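Local atomic coordinates of hybrid kinase (Caulobacter vibrioides, PDB entry 6QRL), a protein that probably phosphorylates histidine at the expense of ATP as a hybrid sensor kinase, and binds the second messenger cyclic di-GMP through its pseudo-receiver domain. Residues Ser13-Ala16 / Ile17-Ala20; Ile54-Ala57 / Leu58-Pro61; Leu76-Pro79 / Glu80-Asp83. One frame throughout, in Å; residues are numbered along the deposited sequence.

Interaction 1: residues Ser13-Ala16 / Ile17-Ala20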
ATOM      1  N   SER A  13      -8.038   2.419   2.021  1.00 30.72           N
ATOM      2  CA  SER A  13      -8.756   1.694   3.094  1.00 29.97           C
ATOM      3  C   SER A  13     -10.181   2.205   3.172  1.00 29.57           C
ATOM      4  O   SER A  13     -10.399   3.421   3.132  1.00 30.92           O
ATOM      5  CB  SER A  13      -8.083   1.848   4.435  1.00 30.47           C
ATOM      6  OG  SER A  13      -8.883   1.265   5.451  1.00 28.76           O
ATOM      7  N   PRO A  14     -11.164   1.307   3.382  1.00 29.24           N
ATOM      8  CA  PRO A  14     -12.550   1.732   3.591  1.00 30.18           C
ATOM      9  C   PRO A  14     -12.763   2.224   5.029  1.00 31.74           C
ATOM     10  O   PRO A  14     -13.817   2.678   5.309  1.00 30.91           O
ATOM     11  CB  PRO A  14     -13.354   0.447   3.364  1.00 30.43           C
ATOM     12  CG  PRO A  14     -12.378  -0.672   3.780  1.00 30.09           C
ATOM     13  CD  PRO A  14     -10.999  -0.160   3.419  1.00 28.64           C
ATOM     14  N   ASN A  15     -11.761   2.074   5.906  1.00 32.38           N
ATOM     15  CA  ASN A  15     -11.856   2.402   7.356  1.00 33.20           C
ATOM     16  C   ASN A  15     -11.280   3.803   7.610  1.00 32.72           C
ATOM     17  O   ASN A  15     -10.086   4.004   7.362  1.00 30.57           O
ATOM     18  CB  ASN A  15     -11.109   1.328   8.155  1.00 36.73           C
ATOM     19  CG  ASN A  15     -11.272   1.444   9.651  1.00 38.28           C
ATOM     20  OD1 ASN A  15     -10.908   2.448  10.260  1.00 39.51           O
ATOM     21  ND2 ASN A  15     -11.696   0.349  10.247  1.00 41.93           N
ATOM     22  N   ALA A  16     -12.093   4.744   8.103  1.00 33.75           N
ATOM     23  CA  ALA A  16     -11.716   6.159   8.344  1.00 35.15           C
ATOM     24  C   ALA A  16     -10.537   6.234   9.334  1.00 35.11           C
ATOM     25  O   ALA A  16      -9.617   7.043   9.111  1.00 31.86           O
ATOM     26  CB  ALA A  16     -12.906   6.934   8.857  1.00 35.88           C
ATOM     27  N   ILE A  17     -10.570   5.410  10.386  1.00 33.95           N
ATOM     28  CA  ILE A  17      -9.547   5.417  11.469  1.00 35.32           C
ATOM     29  C   ILE A  17      -8.220   4.933  10.873  1.00 32.88           C
ATOM     30  O   ILE A  17      -7.197   5.533  11.163  1.00 33.23           O
ATOM     31  CB  ILE A  17     -10.028   4.545  12.660  1.00 39.13           C
ATOM     32  CG1 ILE A  17     -11.164   5.228  13.417  1.00 42.89           C
ATOM     33  CG2 ILE A  17      -8.881   4.159  13.590  1.00 39.73           C
ATOM     34  CD1 ILE A  17     -12.150   4.246  14.031  1.00 46.71           C
ATOM     35  N   VAL A  18      -8.228   3.887  10.055  1.00 31.79           N
ATOM     36  CA  VAL A  18      -6.973   3.383   9.431  1.00 32.12           C
ATOM     37  C   VAL A  18      -6.451   4.449   8.461  1.00 31.47           C
ATOM     38  O   VAL A  18      -5.229   4.673   8.432  1.00 33.68           O
ATOM     39  CB  VAL A  18      -7.196   2.034   8.724  1.00 32.74           C
ATOM     40  CG1 VAL A  18      -6.076   1.709   7.756  1.00 32.80           C
ATOM     41  CG2 VAL A  18      -7.406   0.930   9.743  1.00 34.89           C
ATOM     42  N   ARG A  19      -7.309   5.069   7.647  1.00 31.23           N
ATOM     43  CA  ARG A  19      -6.789   6.083   6.671  1.00 30.51           C
ATOM     44  C   ARG A  19      -6.124   7.223   7.459  1.00 31.59           C
ATOM     45  O   ARG A  19      -5.056   7.600   7.079  1.00 32.85           O
ATOM     46  CB  ARG A  19      -7.859   6.726   5.779  1.00 31.52           C
ATOM     47  CG  ARG A  19      -8.559   5.790   4.808  1.00 30.91           C
ATOM     48  CD  ARG A  19      -9.380   6.580   3.789  1.00 30.27           C
ATOM     49  NE  ARG A  19     -10.510   7.275   4.393  1.00 30.77           N
ATOM     50  CZ  ARG A  19     -11.723   6.773   4.595  1.00 30.94           C
ATOM     51  NH1 ARG A  19     -12.023   5.515   4.292  1.00 30.36           N
ATOM     52  NH2 ARG A  19     -12.633   7.544   5.158  1.00 32.21           N
ATOM     53  N   ALA A  20      -6.761   7.754   8.512  1.00 34.36           N
ATOM     54  CA  ALA A  20      -6.251   8.919   9.279  1.00 34.83           C
ATOM     55  C   ALA A  20      -4.978   8.539  10.053  1.00 34.07           C
ATOM     56  O   ALA A  20      -4.012   9.323   9.994  1.00 33.08           O
ATOM     57  CB  ALA A  20      -7.317   9.461  10.197  1.00 36.25           C
TER
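Asn15 OD1 is shared by two backbone N-H groups at the start of helix 16-28. Val18 N gives it the sounder bond, 3.0 Å from OD1, arriving from above the plane of the amide rather than along a lone pair; the bond from Ile17 N to the same OD1 is weak, with an N-H...O angle of only 120°. Asn15 is therefore the N-cap residue, and asparagine suits the place because its short side chain carries a carbonyl forward to first-turn amides that have no preceding turn to supply an acceptor. With CG anti to the backbone N (chi1 -173°), the amide swings across the first turn, and its CG lies 3.9 Å from Val18 CG2, the two side chains crossing at about a right angle. The main chain takes over at once, Arg19 N donating to Asn15 O and Ala20 N to Ala16 O.

Arg19 reaches back the other way. Its chain is bent at the third torsion, and NH1 meets Ser13 O at 2.9 Å, within the guanidinium plane and nearly straight (164°). Ala16 CA lies 3.6 Å above one face of the guanidinium, displaced toward its rim. A long, flexible arginine can thus tie the loop to the helix it enters while its aliphatic part lies along the backbone.

Ser13 OG accepts from Asn15 N at 3.0 Å, an ST turn, and also bonds to Asp55. Val18 CG1 packs 3.7 Å from OG, so an apolar branch borders this buried hydroxyl. An ST turn leading into a capped helix here forms the loop between the first strand and first helix of a receiver-type alpha/beta fold.

Interaction 2: residues Ile54-Ala57 / Leu58-Pro61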
ATOM      1  N   ILE A  54      -2.353  -0.873   0.769  1.00 29.18           N
ATOM      2  CA  ILE A  54      -3.704  -1.383   0.420  1.00 29.58           C
ATOM      3  C   ILE A  54      -4.185  -2.264   1.563  1.00 29.82           C
ATOM      4  O   ILE A  54      -3.578  -3.321   1.767  1.00 29.22           O
ATOM      5  CB  ILE A  54      -3.682  -2.116  -0.924  1.00 30.35           C
ATOM      6  CG1 ILE A  54      -3.215  -1.176  -2.040  1.00 32.64           C
ATOM      7  CG2 ILE A  54      -5.047  -2.708  -1.248  1.00 29.80           C
ATOM      8  CD1 ILE A  54      -3.075  -1.851  -3.401  1.00 32.74           C
ATOM      9  N   ASP A  55      -5.254  -1.841   2.233  1.00 29.03           N
ATOM     10  CA  ASP A  55      -5.932  -2.567   3.336  1.00 30.31           C
ATOM     11  C   ASP A  55      -6.552  -3.859   2.799  1.00 30.00           C
ATOM     12  O   ASP A  55      -7.359  -3.774   1.885  1.00 29.11           O
ATOM     13  CB  ASP A  55      -6.965  -1.648   3.994  1.00 29.66           C
ATOM     14  CG  ASP A  55      -7.454  -2.109   5.359  1.00 31.81           C
ATOM     15  OD1 ASP A  55      -7.253  -3.307   5.676  1.00 30.95           O
ATOM     16  OD2 ASP A  55      -8.083  -1.271   6.093  1.00 33.07           O
ATOM     17  N   ALA A  56      -6.188  -5.025   3.351  1.00 29.99           N
ATOM     18  CA  ALA A  56      -6.808  -6.327   2.990  1.00 31.12           C
ATOM     19  C   ALA A  56      -8.320  -6.316   3.264  1.00 30.86           C
ATOM     20  O   ALA A  56      -9.022  -7.206   2.746  1.00 31.66           O
ATOM     21  CB  ALA A  56      -6.163  -7.482   3.713  1.00 31.30           C
ATOM     22  N   ALA A  57      -8.841  -5.382   4.055  1.00 29.99           N
ATOM     23  CA  ALA A  57     -10.300  -5.164   4.153  1.00 32.21           C
ATOM     24  C   ALA A  57     -10.931  -4.960   2.761  1.00 33.25           C
ATOM     25  O   ALA A  57     -12.131  -5.191   2.647  1.00 35.20           O
ATOM     26  CB  ALA A  57     -10.570  -3.990   5.052  1.00 33.88           C
ATOM     27  N   LEU A  58     -10.168  -4.556   1.738  1.00 30.25           N
ATOM     28  CA  LEU A  58     -10.692  -4.366   0.357  1.00 32.10           C
ATOM     29  C   LEU A  58     -10.769  -5.674  -0.430  1.00 34.15           C
ATOM     30  O   LEU A  58     -11.274  -5.606  -1.541  1.00 35.90           O
ATOM     31  CB  LEU A  58      -9.810  -3.385  -0.413  1.00 30.82           C
ATOM     32  CG  LEU A  58      -9.859  -1.959   0.125  1.00 29.60           C
ATOM     33  CD1 LEU A  58      -8.726  -1.122  -0.445  1.00 30.31           C
ATOM     34  CD2 LEU A  58     -11.201  -1.337  -0.164  1.00 31.05           C
ATOM     35  N   SER A  59     -10.268  -6.790   0.095  1.00 34.22           N
ATOM     36  CA  SER A  59     -10.321  -8.117  -0.569  1.00 36.18           C
ATOM     37  C   SER A  59     -11.784  -8.473  -0.869  1.00 35.78           C
ATOM     38  O   SER A  59     -12.660  -8.003  -0.132  1.00 33.34           O
ATOM     39  CB  SER A  59      -9.701  -9.180   0.314  1.00 38.31           C
ATOM     40  OG  SER A  59      -8.361  -8.824   0.685  1.00 38.92           O
ATOM     41  N   GLY A  60     -12.018  -9.303  -1.890  1.00 35.29           N
ATOM     42  CA  GLY A  60     -13.288 -10.009  -2.109  1.00 38.21           C
ATOM     43  C   GLY A  60     -13.589 -10.989  -0.976  1.00 41.40           C
ATOM     44  O   GLY A  60     -12.746 -11.239  -0.113  1.00 37.37           O
ATOM     45  N   PRO A  61     -14.828 -11.532  -0.905  1.00 44.62           N
ATOM     46  CA  PRO A  61     -15.217 -12.420   0.195  1.00 47.84           C
ATOM     47  C   PRO A  61     -14.284 -13.633   0.371  1.00 51.13           C
ATOM     48  O   PRO A  61     -14.078 -14.059   1.483  1.00 50.78           O
ATOM     49  CB  PRO A  61     -16.631 -12.861  -0.200  1.00 48.76           C
ATOM     50  CG  PRO A  61     -17.134 -11.690  -1.017  1.00 48.96           C
ATOM     51  CD  PRO A  61     -15.931 -11.233  -1.827  1.00 46.56           C
TER
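The flat carbonyl group of Ala56 is approached by Ser59 from two directions: at its edge, in plane and on a lone pair, by the hydroxyl OG at 2.7 Å, and from above the plane by the backbone N at 3.0 Å. One residue can supply both donors because OG stands beside its own backbone N (chi1 -55°); serine, with its hydroxyl a single carbon from the main chain, is well suited to such a double grip. The Asp55 carbonyl is likewise met from above its plane, by Leu58 N at 2.9 Å, in a nearly straight bond of 167°.

These successive bonds between residues three apart wind the chain into a short 3-10 turn directly after strand 51-55. In a receiver domain the end of this strand carries the phosphoacceptor aspartate, and Asp55, predicted to play that part, is unphosphorylated here. Its carboxylate is also engaged above a face: Ala57 N meets OD1 at 3.1 Å, well out of the carboxylate plane, and closes an Asx turn. The same OD1 forms a salt bridge with Lys99, while OD2 takes the hydrogen bond of Ser13 OG, so both oxygens are held and the rotation of the group is restricted.

Alanine suits Ala56, whose small CB is wedged against Val75 and Leu77 of the neighbouring strand. The Leu58 side chain turns back toward strand 51-55, its CB 3.4 Å from Asp55 O. From there CD1 reaches the CG2 branch of Ile54 at 4.1 Å, the two apolar side chains crossing roughly at right angles.

Interaction 3: residues Leu76-Pro79 / Glu80-Asp83. With C2E (9,9'-[(2R,3R,3aS,5S,7aR,9R,10R,10aS,12S,14aR)-3,5,10,12-tetrahydroxy-5,12-dioxidooctahydro-2H,7H-difuro[3,2-d:3',2'-j][1,3,7,9,2,8]tetraoxadiphosphacyclododecine-2,9-diyl]bis(2-amino-1,9-dihydro-6H-purin-6-one)), chain C.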
ATOM      1  N   LEU A  76      -2.001  -4.436   3.959  1.00 29.06           N
ATOM      2  CA  LEU A  76      -2.231  -4.374   5.435  1.00 32.11           C
ATOM      3  C   LEU A  76      -3.077  -5.579   5.868  1.00 31.93           C
ATOM      4  O   LEU A  76      -4.218  -5.707   5.393  1.00 31.43           O
ATOM      5  CB  LEU A  76      -2.967  -3.074   5.786  1.00 33.54           C
ATOM      6  CG  LEU A  76      -2.148  -1.791   5.895  1.00 37.41           C
ATOM      7  CD1 LEU A  76      -0.977  -1.741   4.943  1.00 38.07           C
ATOM      8  CD2 LEU A  76      -3.020  -0.538   5.790  1.00 37.82           C
ATOM      9  N   LEU A  77      -2.572  -6.379   6.807  1.00 31.00           N
ATOM     10  CA  LEU A  77      -3.153  -7.672   7.241  1.00 33.15           C
ATOM     11  C   LEU A  77      -3.382  -7.649   8.751  1.00 34.97           C
ATOM     12  O   LEU A  77      -2.577  -7.020   9.464  1.00 34.08           O
ATOM     13  CB  LEU A  77      -2.185  -8.810   6.889  1.00 34.64           C
ATOM     14  CG  LEU A  77      -1.913  -9.027   5.399  1.00 35.70           C
ATOM     15  CD1 LEU A  77      -0.842 -10.088   5.189  1.00 36.15           C
ATOM     16  CD2 LEU A  77      -3.179  -9.451   4.690  1.00 36.47           C
ATOM     17  N   THR A  78      -4.391  -8.365   9.238  1.00 34.71           N
ATOM     18  CA  THR A  78      -4.461  -8.759  10.666  1.00 37.49           C
ATOM     19  C   THR A  78      -3.481  -9.912  10.872  1.00 39.57           C
ATOM     20  O   THR A  78      -3.130 -10.606   9.912  1.00 36.63           O
ATOM     21  CB  THR A  78      -5.884  -9.144  11.077  1.00 38.83           C
ATOM     22  OG1 THR A  78      -6.215 -10.372  10.419  1.00 37.52           O
ATOM     23  CG2 THR A  78      -6.886  -8.048  10.747  1.00 39.92           C
ATOM     24  N   PRO A  79      -3.030 -10.166  12.118  1.00 42.35           N
ATOM     25  CA  PRO A  79      -2.214 -11.344  12.404  1.00 43.48           C
ATOM     26  C   PRO A  79      -2.875 -12.657  11.981  1.00 43.97           C
ATOM     27  O   PRO A  79      -2.163 -13.559  11.548  1.00 47.52           O
ATOM     28  CB  PRO A  79      -2.013 -11.297  13.933  1.00 45.14           C
ATOM     29  CG  PRO A  79      -2.250  -9.854  14.308  1.00 43.82           C
ATOM     30  CD  PRO A  79      -3.266  -9.333  13.309  1.00 43.11           C
ATOM     31  N   GLU A  80      -4.206 -12.731  12.027  1.00 45.81           N
ATOM     32  CA  GLU A  80      -4.972 -13.949  11.628  1.00 49.49           C
ATOM     33  C   GLU A  80      -4.899 -14.153  10.105  1.00 45.25           C
ATOM     34  O   GLU A  80      -5.252 -15.242   9.660  1.00 46.54           O
ATOM     35  CB  GLU A  80      -6.447 -13.868  12.053  1.00 56.82           C
ATOM     36  CG  GLU A  80      -6.671 -13.609  13.548  1.00 64.21           C
ATOM     37  CD  GLU A  80      -6.528 -12.142  13.962  1.00 69.87           C
ATOM     38  OE1 GLU A  80      -5.452 -11.789  14.517  1.00 74.42           O
ATOM     39  OE2 GLU A  80      -7.489 -11.337  13.730  1.00 74.56           O
ATOM     40  N   GLN A  81      -4.505 -13.151   9.320  1.00 39.82           N
ATOM     41  CA  GLN A  81      -4.522 -13.246   7.828  1.00 40.62           C
ATOM     42  C   GLN A  81      -3.111 -13.493   7.270  1.00 40.33           C
ATOM     43  O   GLN A  81      -2.941 -13.371   6.060  1.00 37.93           O
ATOM     44  CB  GLN A  81      -5.102 -11.988   7.176  1.00 38.83           C
ATOM     45  CG  GLN A  81      -6.577 -11.732   7.486  1.00 39.79           C
ATOM     46  CD  GLN A  81      -6.993 -10.310   7.155  1.00 37.93           C
ATOM     47  OE1 GLN A  81      -6.202  -9.373   7.189  1.00 35.32           O
ATOM     48  NE2 GLN A  81      -8.253 -10.131   6.794  1.00 39.26           N
ATOM     49  N   ARG A  82      -2.154 -13.923   8.099  1.00 43.54           N
ATOM     50  CA  ARG A  82      -0.770 -14.248   7.656  1.00 44.44           C
ATOM     51  C   ARG A  82      -0.786 -15.445   6.710  1.00 42.21           C
ATOM     52  O   ARG A  82       0.106 -15.511   5.866  1.00 41.55           O
ATOM     53  CB  ARG A  82       0.143 -14.482   8.859  1.00 48.28           C
ATOM     54  CG  ARG A  82       0.418 -13.191   9.615  1.00 51.51           C
ATOM     55  CD  ARG A  82       0.947 -13.509  10.998  1.00 54.89           C
ATOM     56  NE  ARG A  82       2.331 -13.125  10.936  1.00 57.97           N
ATOM     57  CZ  ARG A  82       2.893 -12.201  11.698  1.00 59.51           C
ATOM     58  NH1 ARG A  82       2.239 -11.618  12.693  1.00 57.75           N
ATOM     59  NH2 ARG A  82       4.164 -11.920  11.506  1.00 63.54           N
ATOM     60  N   ASP A  83      -1.784 -16.320   6.806  1.00 42.43           N
ATOM     61  CA  ASP A  83      -1.924 -17.498   5.902  1.00 43.54           C
ATOM     62  C   ASP A  83      -2.058 -17.026   4.448  1.00 39.70           C
ATOM     63  O   ASP A  83      -1.799 -17.836   3.578  1.00 43.23           O
ATOM     64  CB  ASP A  83      -3.086 -18.420   6.305  1.00 47.69           C
ATOM     65  CG  ASP A  83      -4.474 -17.784   6.450  1.00 49.64           C
ATOM     66  OD1 ASP A  83      -4.622 -16.557   6.279  1.00 49.68           O
ATOM     67  OD2 ASP A  83      -5.413 -18.541   6.771  1.00 59.90           O
TER
HETATM   68  P1  C2E C 401       6.821 -11.277  11.278  1.00 45.60           P
HETATM   69  O2P C2E C 401       5.657 -10.563  10.628  1.00 42.35           O
HETATM   70  O1P C2E C 401       6.924 -12.769  11.181  1.00 46.55           O
HETATM   71  O5' C2E C 401       8.122 -10.713  10.534  1.00 46.13           O
HETATM   72  C5' C2E C 401       9.368 -11.379  10.745  1.00 48.76           C
HETATM   73  C4' C2E C 401      10.402 -10.658   9.933  1.00 49.19           C
HETATM   74  O4' C2E C 401      10.137 -10.854   8.531  1.00 49.60           O
HETATM   75  C3' C2E C 401      10.403  -9.148  10.100  1.00 50.63           C
HETATM   76  O3' C2E C 401      11.149  -8.877  11.300  1.00 51.01           O
HETATM   77  C2' C2E C 401      11.038  -8.668   8.776  1.00 50.82           C
HETATM   78  O2' C2E C 401      12.403  -8.341   8.931  1.00 51.47           O
HETATM   79  C1' C2E C 401      10.831  -9.852   7.821  1.00 51.24           C
HETATM   80  N9  C2E C 401      10.025  -9.583   6.631  1.00 51.45           N
HETATM   81  C8  C2E C 401      10.195 -10.181   5.404  1.00 50.17           C
HETATM   82  N7  C2E C 401       9.285  -9.824   4.529  1.00 49.44           N
HETATM   83  C5  C2E C 401       8.451  -8.959   5.223  1.00 45.29           C
HETATM   84  C6  C2E C 401       7.298  -8.263   4.790  1.00 42.72           C
HETATM   85  O6  C2E C 401       6.743  -8.305   3.691  1.00 41.11           O
HETATM   86  N1  C2E C 401       6.742  -7.500   5.816  1.00 42.09           N
HETATM   87  C2  C2E C 401       7.239  -7.394   7.093  1.00 42.64           C
HETATM   88  N2  C2E C 401       6.554  -6.607   7.938  1.00 42.44           N
HETATM   89  N3  C2E C 401       8.328  -8.047   7.508  1.00 45.19           N
HETATM   90  C4  C2E C 401       8.885  -8.806   6.525  1.00 47.55           C
HETATM   91  P11 C2E C 401      10.661  -7.619  12.168  1.00 47.66           P
HETATM   92  O21 C2E C 401      10.406  -6.523  11.177  1.00 48.11           O
HETATM   93  O11 C2E C 401      11.655  -7.402  13.271  1.00 50.94           O
HETATM   94  O5A C2E C 401       9.293  -8.096  12.854  1.00 45.68           O
HETATM   95  C5A C2E C 401       9.292  -9.015  13.987  1.00 45.60           C
HETATM   96  C4A C2E C 401       7.866  -9.280  14.403  1.00 44.32           C
HETATM   97  O4A C2E C 401       7.328  -8.102  15.053  1.00 43.63           O
HETATM   98  C3A C2E C 401       6.878  -9.564  13.276  1.00 42.98           C
HETATM   99  O3A C2E C 401       7.006 -10.929  12.850  1.00 46.44           O
HETATM  100  C2A C2E C 401       5.551  -9.214  13.945  1.00 42.60           C
HETATM  101  O2A C2E C 401       4.998 -10.143  14.843  1.00 47.39           O
HETATM  102  C1A C2E C 401       5.942  -7.989  14.773  1.00 42.47           C
HETATM  103  N91 C2E C 401       5.709  -6.767  14.027  1.00 37.04           N
HETATM  104  C81 C2E C 401       6.576  -6.225  13.113  1.00 36.15           C
HETATM  105  N71 C2E C 401       6.106  -5.152  12.522  1.00 35.73           N
HETATM  106  C51 C2E C 401       4.847  -4.991  13.083  1.00 35.41           C
HETATM  107  C61 C2E C 401       3.883  -3.989  12.837  1.00 35.99           C
HETATM  108  O61 C2E C 401       3.932  -3.079  11.998  1.00 36.49           O
HETATM  109  N11 C2E C 401       2.749  -4.179  13.633  1.00 36.74           N
HETATM  110  C21 C2E C 401       2.574  -5.189  14.552  1.00 35.67           C
HETATM  111  N21 C2E C 401       1.415  -5.164  15.229  1.00 35.57           N
HETATM  112  N31 C2E C 401       3.469  -6.150  14.768  1.00 34.90           N
HETATM  113  C41 C2E C 401       4.584  -5.979  14.017  1.00 36.18           C
HETATM  114  O   HOH W   1      -8.694 -11.007  10.830  1.00 49.08           O
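Thr78 and Gln81 are joined by two hydrogen bonds running in opposite directions. Gln81 N donates to Thr78 O at 3.0 Å, the backbone bond of a 3-10 turn, while Thr78 N donates to Gln81 OE1 at 2.9 Å, nearly straight but from above the plane of the amide. Glutamine has the length for this: its side chain runs extended beyond CG (chi2 164°) and comes back over the turn to the end of strand 73-77. Thr78 OG1, set between its backbone N and carbonyl carbon (chi1 69°), makes a van der Waals contact with Gln81 CG, 3.3 Å away. A weak bond from Arg82 N to Pro79 O continues the winding, and proline, already restrained in its backbone, suits the first step of the turn.

A water bridges Thr78 and Glu80. It lies 2.6 Å from Thr78 OG1 and donates to Glu80 OE2 at 3.2 Å. Glu80 bends at chi2 (80°), which brings its carboxylate alongside the Pro79 ring, the two side chains pointing the same way.

Among apolar groups, Leu77 CD2 packs 4.0 Å from Gln81 CB, and beyond the turn Leu77 reaches Tyr96, Ile85 and Leu88.

Charge comes in with Arg82. Its CG and CD lie against Pro79 O, CD at 3.2 Å. As modelled, the guanidinium presents its edge to a phosphate of cyclic di-GMP, but NH2 is too close to P1 for the detail to be trusted. A positive charge here would be expected to complement the phosphate, consistent with Arg82 as a cyclic di-GMP-binding residue. Tyr96, Ser105, Arg102 and Pro100 also hold the ligand, making this turn after the fourth strand of the pseudo-receiver part of its cyclic di-GMP pocket.

All three contacts lie at ends of neighbouring parallel strands, where a receiver domain keeps its phosphorylation site. Interactions 1 and 2, with centres 12 Å apart, meet through Ser13 OG and Asp55 OD2 (2.7 Å) and through Pro14 CD against Leu58 CD2 (3.8 Å). Interactions 2 and 3, with centres 11 Å apart, belong to adjacent strands: Ile54 O lies 2.9 Å from Leu76 N, and Ala56 N lies 2.9 Å from Leu76 O. Interactions 1 and 3 barely touch, Val18 CG1 being 4.3 Å from Leu76 CD2. Interaction 3 supplies Arg82 to the cyclic di-GMP pocket, whereas the Asp55 side chain is about 13 Å from a bound cyclic di-GMP.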